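Local coordinates for beta-galacturonidase (Eisenbergiella tayi, PDB 6NCW), which probably hydrolyses terminal beta-linked galacturonate from its substrates as a glycoside hydrolase family 2 beta-galacturonidase of a human gut bacterium, at residues A[50-53]-A[54-58]. Numbering follows the deposited sequence.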
ATOM      1  N   VAL A  50       0.648  23.590  -2.810  1.00 20.17           N
ATOM      2  CA  VAL A  50       1.380  22.421  -2.299  1.00 22.66           C
ATOM      3  C   VAL A  50       2.868  22.439  -2.671  1.00 21.25           C
ATOM      4  O   VAL A  50       3.707  21.958  -1.901  1.00 24.29           O
ATOM      5  CB  VAL A  50       0.699  21.125  -2.771  1.00 21.68           C
ATOM      6  CG1 VAL A  50      -0.705  21.032  -2.184  1.00 22.71           C
ATOM      7  CG2 VAL A  50       0.658  21.048  -4.321  1.00 24.27           C
ATOM      8  N   SER A  51       3.234  23.033  -3.810  1.00 22.24           N
ATOM      9  CA  SER A  51       4.635  23.108  -4.238  1.00 24.03           C
ATOM     10  C   SER A  51       5.205  24.532  -4.283  1.00 27.47           C
ATOM     11  O   SER A  51       6.255  24.740  -4.893  1.00 29.75           O
ATOM     12  CB  SER A  51       4.813  22.478  -5.618  1.00 23.99           C
ATOM     13  OG  SER A  51       4.528  21.090  -5.596  1.00 31.00           O
ATOM     14  N   TYR A  52       4.567  25.515  -3.648  1.00 25.40           N
ATOM     15  CA  TYR A  52       4.981  26.907  -3.835  1.00 24.61           C
ATOM     16  C   TYR A  52       6.150  27.284  -2.915  1.00 25.81           C
ATOM     17  O   TYR A  52       6.049  27.189  -1.683  1.00 21.23           O
ATOM     18  CB  TYR A  52       3.805  27.852  -3.596  1.00 23.01           C
ATOM     19  CG  TYR A  52       4.185  29.294  -3.793  1.00 21.96           C
ATOM     20  CD1 TYR A  52       4.426  29.789  -5.070  1.00 26.52           C
ATOM     21  CD2 TYR A  52       4.324  30.154  -2.718  1.00 21.73           C
ATOM     22  CE1 TYR A  52       4.787  31.096  -5.278  1.00 23.53           C
ATOM     23  CE2 TYR A  52       4.699  31.483  -2.921  1.00 23.43           C
ATOM     24  CZ  TYR A  52       4.929  31.937  -4.208  1.00 24.18           C
ATOM     25  OH  TYR A  52       5.296  33.244  -4.443  1.00 24.30           O
ATOM     26  N   ARG A  53       7.246  27.754  -3.513  1.00 23.24           N
ATOM     27  CA  ARG A  53       8.348  28.367  -2.772  1.00 27.93           C
ATOM     28  C   ARG A  53       8.535  29.795  -3.267  1.00 21.80           C
ATOM     29  O   ARG A  53       8.696  30.021  -4.473  1.00 21.52           O
ATOM     30  CB  ARG A  53       9.661  27.582  -2.917  1.00 23.73           C
ATOM     31  CG  ARG A  53      10.749  28.211  -2.050  1.00 24.92           C
ATOM     32  CD  ARG A  53      11.795  27.259  -1.535  1.00 24.61           C
ATOM     33  NE  ARG A  53      11.305  25.902  -1.250  1.00 25.32           N
ATOM     34  CZ  ARG A  53      11.042  25.418  -0.036  1.00 27.84           C
ATOM     35  NH1 ARG A  53      11.182  26.171   1.048  1.00 21.40           N
ATOM     36  NH2 ARG A  53      10.638  24.164   0.095  1.00 30.04           N
ATOM     37  N   GLY A  54       8.499  30.747  -2.345  1.00 20.90           N
ATOM     38  CA  GLY A  54       8.478  32.156  -2.709  1.00 24.18           C
ATOM     39  C   GLY A  54       7.885  32.983  -1.582  1.00 23.58           C
ATOM     40  O   GLY A  54       7.844  32.547  -0.437  1.00 21.81           O
ATOM     41  N   GLN A  55       7.427  34.179  -1.943  1.00 19.44           N
ATOM     42  CA  GLN A  55       6.704  35.075  -1.048  1.00 19.19           C
ATOM     43  C   GLN A  55       5.199  34.914  -1.203  1.00 19.31           C
ATOM     44  O   GLN A  55       4.691  34.639  -2.294  1.00 18.28           O
ATOM     45  CB  GLN A  55       7.034  36.542  -1.337  1.00 25.40           C
ATOM     46  CG  GLN A  55       8.493  36.929  -1.234  1.00 24.78           C
ATOM     47  CD  GLN A  55       8.692  38.371  -1.643  1.00 36.22           C
ATOM     48  OE1 GLN A  55       8.190  38.795  -2.683  1.00 32.02           O
ATOM     49  NE2 GLN A  55       9.398  39.139  -0.820  1.00 32.01           N
ATOM     50  N   ALA A  56       4.483  35.160  -0.112  1.00 18.00           N
ATOM     51  CA  ALA A  56       3.032  35.222  -0.165  1.00 24.25           C
ATOM     52  C   ALA A  56       2.557  36.228   0.874  1.00 21.96           C
ATOM     53  O   ALA A  56       3.281  36.560   1.810  1.00 23.86           O
ATOM     54  CB  ALA A  56       2.408  33.847   0.067  1.00 20.04           C
ATOM     55  N   SER A  57       1.335  36.728   0.701  1.00 22.41           N
ATOM     56  CA  SER A  57       0.787  37.732   1.609  1.00 23.12           C
ATOM     57  C   SER A  57      -0.399  37.179   2.392  1.00 21.17           C
ATOM     58  O   SER A  57      -1.320  36.598   1.807  1.00 27.05           O
ATOM     59  CB  SER A  57       0.367  38.995   0.849  1.00 25.30           C
ATOM     60  OG  SER A  57      -0.808  39.548   1.417  1.00 19.62           O
ATOM     61  N   TYR A  58      -0.381  37.388   3.708  1.00 21.24           N
ATOM     62  CA  TYR A  58      -1.517  37.140   4.593  1.00 23.15           C
ATOM     63  C   TYR A  58      -2.037  38.465   5.134  1.00 23.55           C
ATOM     64  O   TYR A  58      -1.252  39.302   5.586  1.00 24.25           O
ATOM     65  CB  TYR A  58      -1.121  36.262   5.790  1.00 23.81           C
ATOM     66  CG  TYR A  58      -0.784  34.813   5.490  1.00 22.53           C
ATOM     67  CD1 TYR A  58      -1.692  33.794   5.792  1.00 20.49           C
ATOM     68  CD2 TYR A  58       0.455  34.455   4.955  1.00 19.41           C
ATOM     69  CE1 TYR A  58      -1.386  32.460   5.546  1.00 22.84           C
ATOM     70  CE2 TYR A  58       0.764  33.115   4.702  1.00 21.23           C
ATOM     71  CZ  TYR A  58      -0.160  32.128   5.000  1.00 20.70           C
ATOM     72  OH  TYR A  58       0.127  30.796   4.748  1.00 24.05           O
TER
HETATM   73  O   HOH W   1       7.669  34.652  -5.307  1.00 35.72           O
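From Tyr52 and Arg53 the backbone runs extended through Gly54, which takes a positive phi, into the strand that begins at Gln55, so the irregular loop 50-53 continues into it without a break. With CG anti to the backbone N (chi1 -179°), the Tyr52 side chain runs beside its own carbonyl carbon in the direction of the strand. Its hydroxyl donates to the backbone O of Gln55, OH to O 2.6 Å. The donor lies 22° off the carbonyl plane, and the bond meets the C=O at a bent 138°. Gln55 O sits at the ring edge, near its plane, whereas Gly54 N lies over one face, displaced toward the rim. Ring atom CE2 of Tyr52 also approaches Gly54 C at 3.8 Å and, more loosely, the CB of Ala56 at 4.4 Å. A water donates to Tyr52 OH over 2.9 Å and weakly accepts from Gln55 N, so the phenol oxygen is held from two partners. The Trp43 ring meets the Tyr52 ring with the planes steeply inclined, and Trp43 NE1 hydrogen-bonds to Tyr52 O. The Arg53 guanidinium bonds to Gln133 OE1 and to the backbone O of Asn118 and Ser134. Gly54 pairs with Asn118, while the strand residues bond alternately to strand 19-26 (Gln55 with Ile26, Ser57 with His24) and strand 109-117 (Ala56 with Ala116, Tyr58 with Val114). The loop thus leads into strand 55-63, which lies between those two in the six-stranded antiparallel sheet of the N-terminal beta-sandwich of a family 2 glycosidase, away from the galacturonate site.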